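Local coordinates for protein beta-N-acetylhexosaminidase (PDB 5FCZ) that probably removes terminal N-acetylhexosamine residues, in beta linkage, from the non-reducing ends of glycans, as a family 20 glycoside hydrolase, at residues A[368-373]-A[394-399]; A[350-355]-A[374-379]. One frame throughout, in Å; residues are numbered along the deposited sequence.

Contact 1: residues A[368-373]-A[394-399]. With TNX (1,5-anhydro-2-deoxy-2-(ethanethioylamino)-D-arabino-hex-1-enitol), chain B.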
# COMPACT_ATOMS: atom_id res chain seq x y z
N GLY A 368 9.91 10.30 10.00
CA GLY A 368 10.44 11.63 10.19
C GLY A 368 10.37 12.45 8.91
O GLY A 368 9.87 12.02 7.88
N LEU A 369 10.88 13.68 9.02
CA LEU A 369 10.83 14.68 7.97
C LEU A 369 12.18 15.38 7.92
O LEU A 369 13.10 15.05 8.67
CB LEU A 369 9.76 15.73 8.22
CG LEU A 369 8.61 15.69 9.20
CD1 LEU A 369 9.01 15.41 10.59
CD2 LEU A 369 7.97 17.08 9.14
N ASP A 370 12.27 16.40 7.06
CA ASP A 370 13.51 17.17 6.97
C ASP A 370 13.83 17.88 8.27
O ASP A 370 14.99 17.90 8.69
CB ASP A 370 13.44 18.19 5.84
CG ASP A 370 13.57 17.55 4.47
OD1 ASP A 370 13.97 16.36 4.36
OD2 ASP A 370 13.31 18.27 3.49
N ARG A 371 12.82 18.44 8.95
CA ARG A 371 13.07 19.12 10.22
C ARG A 371 13.42 18.17 11.37
O ARG A 371 13.67 18.64 12.49
CB ARG A 371 11.86 19.98 10.62
CG ARG A 371 10.55 19.23 10.98
CD ARG A 371 9.31 20.19 11.10
NE ARG A 371 9.60 21.26 12.07
CZ ARG A 371 8.84 22.35 12.31
NH1 ARG A 371 7.70 22.56 11.65
NH2 ARG A 371 9.25 23.25 13.22
N THR A 372 13.41 16.87 11.15
CA THR A 372 13.76 15.94 12.21
C THR A 372 15.23 16.15 12.58
O THR A 372 16.07 16.46 11.73
CB THR A 372 13.51 14.47 11.77
OG1 THR A 372 12.13 14.25 11.49
CG2 THR A 372 13.91 13.49 12.84
N GLY A 373 15.53 16.00 13.85
CA GLY A 373 16.87 16.25 14.32
C GLY A 373 17.83 15.13 14.02
O GLY A 373 17.45 13.99 13.72
N PRO A 394 8.67 9.09 4.84
CA PRO A 394 8.78 10.42 5.45
C PRO A 394 7.48 11.21 5.34
O PRO A 394 6.80 11.19 4.31
CB PRO A 394 9.92 11.11 4.66
CG PRO A 394 10.59 10.05 3.84
CD PRO A 394 9.59 8.92 3.69
N ALA A 395 7.16 11.92 6.43
CA ALA A 395 5.85 12.56 6.55
C ALA A 395 5.74 13.77 5.66
O ALA A 395 4.62 14.20 5.34
CB ALA A 395 5.59 12.94 8.02
N ASP A 396 6.87 14.33 5.23
CA ASP A 396 6.87 15.39 4.24
C ASP A 396 7.21 14.86 2.86
O ASP A 396 7.62 15.63 1.98
CB ASP A 396 7.83 16.50 4.68
CG ASP A 396 9.25 16.01 4.87
OD1 ASP A 396 9.49 14.79 4.72
OD2 ASP A 396 10.14 16.84 5.17
N ARG A 397 7.06 13.55 2.65
CA ARG A 397 7.17 12.97 1.31
C ARG A 397 5.98 12.12 0.90
O ARG A 397 5.42 12.33 -0.18
CB ARG A 397 8.43 12.12 1.22
CG ARG A 397 9.67 12.90 1.50
CD ARG A 397 10.00 13.82 0.34
NE ARG A 397 11.20 14.61 0.62
CZ ARG A 397 11.88 15.30 -0.28
NH1 ARG A 397 11.54 15.31 -1.55
NH2 ARG A 397 12.94 15.97 0.10
N THR A 398 5.60 11.14 1.73
CA THR A 398 4.66 10.13 1.27
C THR A 398 3.40 10.03 2.11
O THR A 398 2.62 9.09 1.92
CB THR A 398 5.36 8.77 1.23
OG1 THR A 398 5.71 8.40 2.57
CG2 THR A 398 6.63 8.81 0.34
N TYR A 399 3.14 10.96 3.02
CA TYR A 399 1.92 10.93 3.81
C TYR A 399 0.82 11.49 2.93
O TYR A 399 0.78 12.69 2.69
CB TYR A 399 2.07 11.73 5.10
CG TYR A 399 2.60 10.91 6.26
CD1 TYR A 399 3.47 9.86 6.04
CD2 TYR A 399 2.21 11.17 7.58
CE1 TYR A 399 3.94 9.09 7.09
CE2 TYR A 399 2.65 10.43 8.60
CZ TYR A 399 3.51 9.36 8.36
OH TYR A 399 3.98 8.53 9.36
C1 TNX B . 1.03 11.05 13.46
S7 TNX B . 2.33 9.32 11.69
C2 TNX B . 0.68 9.81 13.72
C3 TNX B . -0.75 9.34 13.40
C4 TNX B . -1.43 10.52 12.67
C5 TNX B . -0.46 11.13 11.63
C6 TNX B . -1.10 12.37 11.02
C7 TNX B . 2.39 8.40 13.08
C8 TNX B . 3.18 7.11 13.14
N2 TNX B . 1.66 8.84 14.10
O3 TNX B . -1.40 8.94 14.57
O4 TNX B . -2.58 10.03 12.04
O5 TNX B . 0.78 11.55 12.22
O6 TNX B . -0.51 12.63 9.78

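Contact 2: residues A[350-355]-A[374-379]. With TNX (1,5-anhydro-2-deoxy-2-(ethanethioylamino)-D-arabino-hex-1-enitol), chain B; GOL (glycerol), chain E.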
# COMPACT_ATOMS: atom_id res chain seq x y z
N TRP A 350 7.03 1.41 14.05
CA TRP A 350 7.46 2.75 13.67
C TRP A 350 8.86 2.97 14.24
O TRP A 350 9.31 2.25 15.13
CB TRP A 350 6.44 3.78 14.18
CG TRP A 350 5.05 3.61 13.60
CD1 TRP A 350 3.92 3.12 14.25
CD2 TRP A 350 4.62 3.93 12.27
NE1 TRP A 350 2.84 3.13 13.39
CE2 TRP A 350 3.24 3.61 12.18
CE3 TRP A 350 5.27 4.46 11.15
CZ2 TRP A 350 2.51 3.81 11.00
CZ3 TRP A 350 4.54 4.65 9.99
CH2 TRP A 350 3.18 4.32 9.91
N HIS A 351 9.59 3.97 13.71
CA HIS A 351 11.03 4.04 13.98
C HIS A 351 11.37 4.46 15.42
O HIS A 351 12.54 4.43 15.81
CB HIS A 351 11.73 4.98 12.98
CG HIS A 351 11.48 6.42 13.23
ND1 HIS A 351 10.43 7.10 12.67
CD2 HIS A 351 12.12 7.31 14.03
CE1 HIS A 351 10.43 8.34 13.10
NE2 HIS A 351 11.44 8.49 13.93
N GLN A 352 10.38 4.86 16.22
CA GLN A 352 10.59 4.93 17.66
C GLN A 352 11.10 3.61 18.23
O GLN A 352 11.74 3.59 19.28
CB GLN A 352 9.29 5.31 18.37
CG GLN A 352 8.95 6.75 18.22
CD GLN A 352 8.52 7.14 16.85
OE1 GLN A 352 7.91 6.36 16.14
NE2 GLN A 352 8.81 8.37 16.48
N LEU A 353 10.80 2.50 17.57
CA LEU A 353 11.35 1.22 18.01
C LEU A 353 12.88 1.21 17.90
O LEU A 353 13.55 0.49 18.65
CB LEU A 353 10.73 0.07 17.20
CG LEU A 353 11.09 -1.36 17.65
CD1 LEU A 353 10.57 -1.70 19.05
CD2 LEU A 353 10.57 -2.37 16.66
N ALA A 354 13.46 1.99 16.98
CA ALA A 354 14.91 1.99 16.86
C ALA A 354 15.60 2.38 18.16
O ALA A 354 16.80 2.14 18.32
CB ALA A 354 15.37 2.95 15.77
N GLY A 355 14.86 3.02 19.07
CA GLY A 355 15.38 3.45 20.35
C GLY A 355 14.99 2.54 21.49
O GLY A 355 15.13 2.94 22.65
N ASP A 374 19.12 15.48 14.13
CA ASP A 374 20.19 14.56 13.80
C ASP A 374 20.24 13.40 14.77
O ASP A 374 20.57 12.27 14.38
CB ASP A 374 21.53 15.29 13.82
CG ASP A 374 21.72 16.20 12.63
OD1 ASP A 374 20.98 16.03 11.62
OD2 ASP A 374 22.61 17.09 12.69
N ALA A 375 19.94 13.63 16.04
CA ALA A 375 20.01 12.52 16.98
C ALA A 375 18.96 11.46 16.65
O ALA A 375 19.25 10.26 16.70
CB ALA A 375 19.83 13.01 18.42
N GLU A 376 17.74 11.89 16.30
CA GLU A 376 16.68 10.94 15.97
C GLU A 376 17.02 10.15 14.72
O GLU A 376 16.89 8.92 14.70
CB GLU A 376 15.35 11.67 15.78
CG GLU A 376 14.11 10.73 15.62
CD GLU A 376 12.80 11.50 15.75
OE1 GLU A 376 12.84 12.71 16.14
OE2 GLU A 376 11.74 10.93 15.44
N LYS A 377 17.46 10.84 13.67
CA LYS A 377 17.89 10.15 12.46
C LYS A 377 19.07 9.21 12.74
O LYS A 377 19.18 8.15 12.12
CB LYS A 377 18.26 11.17 11.39
CG LYS A 377 17.12 12.07 10.89
CD LYS A 377 17.66 13.08 9.85
CE LYS A 377 16.68 14.17 9.49
NZ LYS A 377 17.23 15.07 8.44
N ALA A 378 19.97 9.59 13.63
CA ALA A 378 21.11 8.72 13.89
C ALA A 378 20.67 7.42 14.55
O ALA A 378 21.17 6.33 14.24
CB ALA A 378 22.14 9.44 14.76
N GLU A 379 19.73 7.51 15.49
CA GLU A 379 19.18 6.33 16.13
C GLU A 379 18.65 5.35 15.10
O GLU A 379 18.88 4.13 15.19
CB GLU A 379 18.09 6.76 17.09
CG GLU A 379 17.98 5.91 18.27
CD GLU A 379 17.03 6.49 19.31
OE1 GLU A 379 15.83 6.55 18.99
OE2 GLU A 379 17.50 6.85 20.43
C1 TNX B . 1.03 11.05 13.46
S7 TNX B . 2.33 9.32 11.69
C2 TNX B . 0.68 9.81 13.72
C3 TNX B . -0.75 9.34 13.40
C4 TNX B . -1.43 10.52 12.67
C5 TNX B . -0.46 11.13 11.63
C6 TNX B . -1.10 12.37 11.02
C7 TNX B . 2.39 8.40 13.08
C8 TNX B . 3.18 7.11 13.14
N2 TNX B . 1.66 8.84 14.10
O3 TNX B . -1.40 8.94 14.57
O4 TNX B . -2.58 10.03 12.04
O5 TNX B . 0.78 11.55 12.22
O6 TNX B . -0.51 12.63 9.78
C1 GOL E . 7.36 14.36 14.52
O1 GOL E . 7.62 14.35 13.15
C2 GOL E . 8.26 13.24 15.06
O2 GOL E . 9.48 13.80 15.53
C3 GOL E . 8.61 12.19 13.98
O3 GOL E . 9.08 11.11 14.76
O HOH W 1 14.33 6.66 16.84
O HOH W 2 10.56 10.03 18.28
O HOH W 3 19.34 2.57 17.21

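Contact 1: residues A[368-373]-A[394-399]
Gly368 and Pro394 bring two loops together, their CA atoms 5.2 Å apart, and Ala395 N donates to Gly368 O at 3.1 Å. The donor sits 40° out of the carbonyl plane. The loops follow neighbouring parallel strands of the TIM barrel, 363-366 and 389-392. Asp370 N donates to Asp396 OD2 at 2.9 Å. This bond is nearly straight, 169° at the hydrogen, and comes from the syn side of the carboxylate, tilted out of its plane. Asp396 chi1 is 59°, which sets CG between its backbone N and carbonyl carbon. The carboxylate thereby lies against Leu369, with Leu369 CB 3.3 Å from Asp396 OD2. Leu369 CG packs on Ala395 CB at 4.3 Å. Thr372 OG1 accepts from Leu369 N at 2.8 Å, linking the ends of the type I beta turn 369-372. The Asp370 and Asp396 side chains cross at about a right angle, their OD2 atoms 3.9 Å apart. Arg422 forms a salt bridge to both. Arg397 NH2 is 4.1 Å from Asp370 OD2, too far to pair; the guanidinium bonds through NH1 to Arg422 O. The two like charges are probably tolerated because they share one arginine, while Asp396 also ties the turn to the other loop through Asp370 N.

Contact 2: residues A[350-355]-A[374-379]
The imidazole of His351 meets the carboxylate of Glu376 at its edge, and O3 of a glycerol, probably from the crystallisation liquor, also lies near the ring plane. His351 NE2 donates to Glu376 OE2 at 2.9 Å. The acceptor is only 6° out of the ring plane and uses its anti lone pair. Ring and carboxylate are turned 30° from each other. Glu376 CG is anti to its backbone N (chi1 -172°), and the extended chain carries the carboxylate from the helix to the histidine. TNX C8 lies over the centre of one face of the Trp350 ring, 3.5 Å above the plane. The tryptophan NE1 is hydrogen-bonded to Glu250.

Glu376 OE2 also accepts from GOL O3 at 2.8 Å. Gln352 NE2 makes a weak bond to the same glycerol oxygen, while its OE1 accepts from Trp367 NE1. Farther along, Ala354 CB packs on Glu379 O at 3.7 Å. Glu379 OE1 lies 3.4 Å from Gly355 CA. Waters bridge His351 O to Glu379 OE1, and Ala354 O to Glu379 O.

The 3-10 turn 351-354 follows strand 346-350, and helix 374-385 follows the next strand, 363-366. This is a strand-end loop set against the helix of the next beta-alpha unit, as in a TIM barrel. Trp350 lines the pocket that holds the TNX thioacetamide methyl.

How the contacts relate
Both contacts lie in the catalytic TIM barrel, among the loops and helix that follow its strands, with centres 13 Å apart. Contact 1 is partly buried and joins two loops, those after strands 363-366 and 389-392. Contact 2 is nearer the surface and sets a 3-10 turn against a helix. The loop 368-373 leads directly into helix 374-385, so one connection serves both. Packing links them further: Lys377 CE lies 3.3 Å from Thr372 O. In contact 1, backbone amides supply both cross-bonds. Contact 2 relies on a side-chain pair and bridging waters. One residue of each pair of segments borders the TNX site, Tyr399 and Trp350, though neither touches the opposite segment.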